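Local atomic coordinates of nigritoxine (Vibrio nigripulchritudo, PDB entry 5M41), a protein that is a bacterial toxin active against crustaceans and insects, with a previously undescribed fold and a mode of action that remains unclear. Residues Asp242-Ile247 with Ser252-Tyr257; Asp327-Ser332 with Arg374-Gly379. All blocks are in the same frame, centred on the assembly; numbering follows the deposited sequence.

Contact 1 of 2, residues Asp242-Ile247 with Ser252-Tyr257; sequences DELRAI and SHLAKY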
# COMPACT_ATOMS: atom_id res chain seq x y z
N ASP A 242 -20.11 -17.32 -10.89
CA ASP A 242 -19.48 -16.41 -9.94
C ASP A 242 -17.97 -16.36 -10.12
O ASP A 242 -17.40 -15.30 -9.99
CB ASP A 242 -19.83 -16.79 -8.50
CG ASP A 242 -21.27 -16.41 -8.14
OD1 ASP A 242 -21.83 -15.51 -8.78
OD2 ASP A 242 -21.83 -17.02 -7.23
N GLU A 243 -17.35 -17.50 -10.42
CA GLU A 243 -15.91 -17.51 -10.72
C GLU A 243 -15.58 -16.63 -11.92
O GLU A 243 -14.59 -15.90 -11.90
CB GLU A 243 -15.40 -18.93 -10.95
CG GLU A 243 -15.23 -19.73 -9.66
CD GLU A 243 -14.34 -19.03 -8.65
OE1 GLU A 243 -13.25 -18.48 -9.01
OE2 GLU A 243 -14.74 -19.02 -7.47
N LEU A 244 -16.43 -16.64 -12.95
CA LEU A 244 -16.20 -15.74 -14.10
C LEU A 244 -16.45 -14.30 -13.71
O LEU A 244 -15.72 -13.39 -14.15
CB LEU A 244 -17.05 -16.11 -15.33
CG LEU A 244 -16.83 -17.48 -15.99
CD1 LEU A 244 -17.45 -17.47 -17.37
CD2 LEU A 244 -15.37 -17.86 -16.15
N ARG A 245 -17.48 -14.07 -12.90
CA ARG A 245 -17.76 -12.72 -12.43
C ARG A 245 -16.57 -12.16 -11.62
O ARG A 245 -16.29 -10.97 -11.68
CB ARG A 245 -19.05 -12.68 -11.60
CG ARG A 245 -20.30 -12.88 -12.43
CD ARG A 245 -21.54 -12.95 -11.55
NE ARG A 245 -21.69 -11.74 -10.74
CZ ARG A 245 -22.34 -10.65 -11.14
NH1 ARG A 245 -22.91 -10.59 -12.33
NH2 ARG A 245 -22.42 -9.62 -10.31
N ALA A 246 -15.89 -13.04 -10.89
CA ALA A 246 -14.81 -12.64 -9.97
C ALA A 246 -13.39 -12.85 -10.54
O ALA A 246 -12.41 -12.84 -9.80
CB ALA A 246 -14.96 -13.38 -8.63
N ILE A 247 -13.31 -13.07 -11.85
CA ILE A 247 -12.02 -13.35 -12.54
C ILE A 247 -10.91 -12.31 -12.27
O ILE A 247 -9.74 -12.66 -12.21
CB ILE A 247 -12.22 -13.59 -14.07
CG1 ILE A 247 -10.92 -14.01 -14.75
CG2 ILE A 247 -12.65 -12.34 -14.81
CD1 ILE A 247 -10.49 -15.42 -14.44
N SER A 252 -9.45 -14.23 -6.53
CA SER A 252 -10.08 -15.12 -7.52
C SER A 252 -9.44 -16.51 -7.57
O SER A 252 -8.23 -16.64 -7.79
CB SER A 252 -9.96 -14.50 -8.90
OG SER A 252 -10.30 -15.46 -9.88
N HIS A 253 -10.25 -17.56 -7.39
CA HIS A 253 -9.72 -18.92 -7.40
C HIS A 253 -9.41 -19.35 -8.81
O HIS A 253 -8.39 -20.01 -9.07
CB HIS A 253 -10.71 -19.87 -6.68
CG HIS A 253 -10.81 -19.60 -5.20
ND1 HIS A 253 -10.03 -20.25 -4.28
CD2 HIS A 253 -11.56 -18.67 -4.48
CE1 HIS A 253 -10.30 -19.76 -3.04
NE2 HIS A 253 -11.25 -18.81 -3.17
N LEU A 254 -10.24 -18.91 -9.73
CA LEU A 254 -10.01 -19.19 -11.13
C LEU A 254 -8.77 -18.43 -11.66
O LEU A 254 -7.98 -18.98 -12.43
CB LEU A 254 -11.27 -18.85 -11.93
CG LEU A 254 -11.26 -19.04 -13.44
CD1 LEU A 254 -10.96 -20.51 -13.77
CD2 LEU A 254 -12.59 -18.60 -14.03
N ALA A 255 -8.58 -17.17 -11.26
CA ALA A 255 -7.31 -16.50 -11.61
C ALA A 255 -6.09 -17.28 -11.06
O ALA A 255 -5.04 -17.40 -11.73
CB ALA A 255 -7.29 -15.07 -11.10
N LYS A 256 -6.22 -17.81 -9.86
CA LYS A 256 -5.13 -18.67 -9.32
C LYS A 256 -4.89 -19.88 -10.24
O LYS A 256 -3.76 -20.24 -10.54
CB LYS A 256 -5.41 -19.11 -7.88
CG LYS A 256 -4.27 -19.93 -7.26
CD LYS A 256 -4.54 -20.37 -5.81
CE LYS A 256 -5.70 -21.36 -5.75
NZ LYS A 256 -6.31 -21.48 -4.39
N TYR A 257 -5.97 -20.49 -10.74
CA TYR A 257 -5.81 -21.64 -11.63
C TYR A 257 -5.15 -21.24 -12.96
O TYR A 257 -4.20 -21.90 -13.42
CB TYR A 257 -7.16 -22.36 -11.88
CG TYR A 257 -6.98 -23.60 -12.74
CD1 TYR A 257 -5.99 -24.54 -12.43
CD2 TYR A 257 -7.81 -23.84 -13.87
CE1 TYR A 257 -5.82 -25.68 -13.22
CE2 TYR A 257 -7.63 -24.97 -14.65
CZ TYR A 257 -6.63 -25.89 -14.31
OH TYR A 257 -6.42 -27.02 -15.07
O HOH W 1 -12.92 -15.93 -9.88
O HOH W 2 -12.95 -16.93 -6.50
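Glu243 reaches from the last turn of helix 240-245 to the start of helix 253-264, where its OE1 accepts a hydrogen bond from Leu254 N at 3.1 Å. The N-H comes to the anti side of the oxygen, 33° out of the carboxylate plane. A bend at chi2 (-55°) curls the chain so that the carboxylate lies over the helix start. Water 1 binds Glu243 OE1 at 2.7 Å, donates also to Glu243 O, and accepts from Ser252 OG. Water 2 donates to Glu243 OE2 and accepts from His253 N at 2.9 Å; Thr238 OG1 is also hydrogen-bonded to that OE2. The imidazole of His253 stands steeply to the carboxylate, the planes 75° apart, with water 2 at the ring edge. Ser252, the N-cap, suits its place because a short hydroxyl can turn back to take the N-H of Ala255, Ser252 OG to Ala255 N 2.8 Å, while donating to water 1. Next to these polar groups Leu254 turns its CD2 onto Leu244 CD2 (3.6 Å), and its CG meets Ile247 CD1 at 3.8 Å. Branched aliphatic chains suit this buried side, which Leu207 and Val25 help to complete. The chemistry implies that the first N-H groups of helix 253-264 are satisfied by a carboxylate, a hydroxyl and a water, and that the N-H of Leu254 and the helix N-terminus, with the waters, probably favour Glu243 as an anion.

Contact 2 of 2, residues Asp327-Ser332 with Arg374-Gly379; sequences DVISLS and RDLIEG
Leu376 pushes one methyl, CD2, from helix 373-382 onto strand 328-336, where it meets Ile329 and Leu331. It is the residue most buried by the contact, 76 of the 138 Å² summed over both sides, and that single methyl makes the close approaches to the strand. Leu376 CD2 lies 3.6 Å from Leu331 CB, so Leu331 is touched at the root of its side chain rather than at its branch. On the other strand residue the tip does the work: Ile329 CD1 sits 3.8 Å from Leu376 CD2, the two side chains meeting at a slant. The isoleucine gets there because CG1 is placed between the backbone N and the carbonyl carbon (chi1 61°), and the chain then extends from it (chi2 163°). Ile329 and Leu331 are two apart in an extended chain and so serve the same face, while Val328 and Ser330 set off away from the helix. No hydrogen bond crosses; aliphatic side chains suit a buried seam held by apolar burial and van der Waals contact. Ile369 of strand 366-370 also touches Leu376, and Thr314 of helix 302-319 lies against both strand residues. The arrangement is that of a helix laid on one face of an antiparallel sheet: the chain leaves strand 366-370, the neighbour of strand 328-336, and turns directly into helix 373-382, which packs back across the pair.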
# COMPACT_ATOMS: atom_id res chain seq x y z
N ASP A 327 -14.86 -1.83 -14.30
CA ASP A 327 -13.59 -1.10 -14.29
C ASP A 327 -12.68 -1.62 -13.20
O ASP A 327 -13.13 -1.81 -12.05
CB ASP A 327 -13.82 0.39 -13.97
CG ASP A 327 -14.38 1.18 -15.14
OD1 ASP A 327 -14.18 0.75 -16.29
OD2 ASP A 327 -14.99 2.25 -14.90
N VAL A 328 -11.40 -1.80 -13.53
CA VAL A 328 -10.41 -2.20 -12.54
C VAL A 328 -9.96 -0.96 -11.77
O VAL A 328 -9.62 0.07 -12.34
CB VAL A 328 -9.21 -2.92 -13.19
CG1 VAL A 328 -8.09 -3.14 -12.18
CG2 VAL A 328 -9.65 -4.28 -13.76
N ILE A 329 -10.00 -1.06 -10.45
CA ILE A 329 -9.65 0.05 -9.60
C ILE A 329 -8.63 -0.41 -8.55
O ILE A 329 -8.52 -1.61 -8.26
CB ILE A 329 -10.89 0.70 -8.93
CG1 ILE A 329 -11.65 -0.28 -8.05
CG2 ILE A 329 -11.86 1.28 -9.98
CD1 ILE A 329 -12.60 0.41 -7.07
N SER A 330 -7.87 0.54 -8.04
CA SER A 330 -7.00 0.29 -6.92
C SER A 330 -7.60 1.08 -5.77
O SER A 330 -7.70 2.32 -5.85
CB SER A 330 -5.59 0.80 -7.23
OG SER A 330 -4.79 0.80 -6.05
N LEU A 331 -8.06 0.38 -4.74
CA LEU A 331 -8.42 1.07 -3.51
C LEU A 331 -7.17 1.11 -2.64
O LEU A 331 -6.74 0.07 -2.10
CB LEU A 331 -9.61 0.39 -2.82
CG LEU A 331 -9.90 0.68 -1.34
CD1 LEU A 331 -10.22 2.14 -1.08
CD2 LEU A 331 -11.06 -0.20 -0.88
N SER A 332 -6.58 2.29 -2.52
CA SER A 332 -5.37 2.48 -1.74
C SER A 332 -5.72 2.82 -0.31
O SER A 332 -6.52 3.70 -0.08
CB SER A 332 -4.52 3.64 -2.30
OG SER A 332 -3.92 3.29 -3.54
N ARG A 374 -16.95 -3.69 -8.74
CA ARG A 374 -17.94 -4.63 -8.24
C ARG A 374 -17.32 -5.70 -7.34
O ARG A 374 -17.93 -6.07 -6.34
CB ARG A 374 -18.72 -5.28 -9.38
CG ARG A 374 -19.64 -6.38 -8.89
CD ARG A 374 -20.22 -7.22 -10.04
NE ARG A 374 -19.20 -8.02 -10.74
CZ ARG A 374 -19.37 -8.46 -11.99
NH1 ARG A 374 -20.47 -8.17 -12.63
NH2 ARG A 374 -18.42 -9.17 -12.59
N ASP A 375 -16.13 -6.20 -7.70
CA ASP A 375 -15.41 -7.17 -6.87
C ASP A 375 -15.09 -6.61 -5.49
O ASP A 375 -15.17 -7.31 -4.50
CB ASP A 375 -14.08 -7.60 -7.51
CG ASP A 375 -14.26 -8.29 -8.85
OD1 ASP A 375 -15.30 -8.95 -9.07
OD2 ASP A 375 -13.32 -8.21 -9.69
N LEU A 376 -14.70 -5.33 -5.44
CA LEU A 376 -14.41 -4.71 -4.16
C LEU A 376 -15.67 -4.59 -3.28
O LEU A 376 -15.60 -4.86 -2.08
CB LEU A 376 -13.70 -3.36 -4.35
CG LEU A 376 -12.16 -3.54 -4.38
CD1 LEU A 376 -11.67 -4.58 -5.38
CD2 LEU A 376 -11.42 -2.23 -4.54
N ILE A 377 -16.81 -4.19 -3.87
CA ILE A 377 -18.07 -4.11 -3.10
C ILE A 377 -18.40 -5.50 -2.55
O ILE A 377 -18.63 -5.67 -1.36
CB ILE A 377 -19.26 -3.59 -3.97
CG1 ILE A 377 -19.04 -2.13 -4.39
CG2 ILE A 377 -20.60 -3.74 -3.25
CD1 ILE A 377 -18.75 -1.18 -3.24
N GLU A 378 -18.38 -6.50 -3.43
CA GLU A 378 -18.70 -7.86 -3.02
C GLU A 378 -17.72 -8.35 -1.95
O GLU A 378 -18.13 -8.96 -0.98
CB GLU A 378 -18.76 -8.81 -4.21
CG GLU A 378 -19.98 -8.57 -5.09
CD GLU A 378 -20.00 -9.39 -6.38
OE1 GLU A 378 -19.19 -10.34 -6.53
OE2 GLU A 378 -20.86 -9.10 -7.26
N GLY A 379 -16.44 -8.05 -2.13
CA GLY A 379 -15.43 -8.43 -1.14
C GLY A 379 -15.67 -7.79 0.24
O GLY A 379 -15.45 -8.42 1.27

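The two contacts lie in series along the chain, with centres about 14 Å apart, and they touch directly. Arg245, in the helix of contact 1, joins them: its carbonyl O is probably hydrogen-bonded to Arg374 NH2 of contact 2 at 2.9 Å, and its NH2 makes a long, weak ion pair with Glu378 OE2 at 3.5 Å. Asp375 OD1 packs close by, 3.8 Å from Ala246 CA. Polar groups thus join the helical region holding contact 1 to the helix-on-sheet layer of contact 2, and Arg374 also bonds to Gly19 near the modelled N-terminus. The magnesium ion, bound at Val189, Glu192 and Asp195, takes no ligand from either contact.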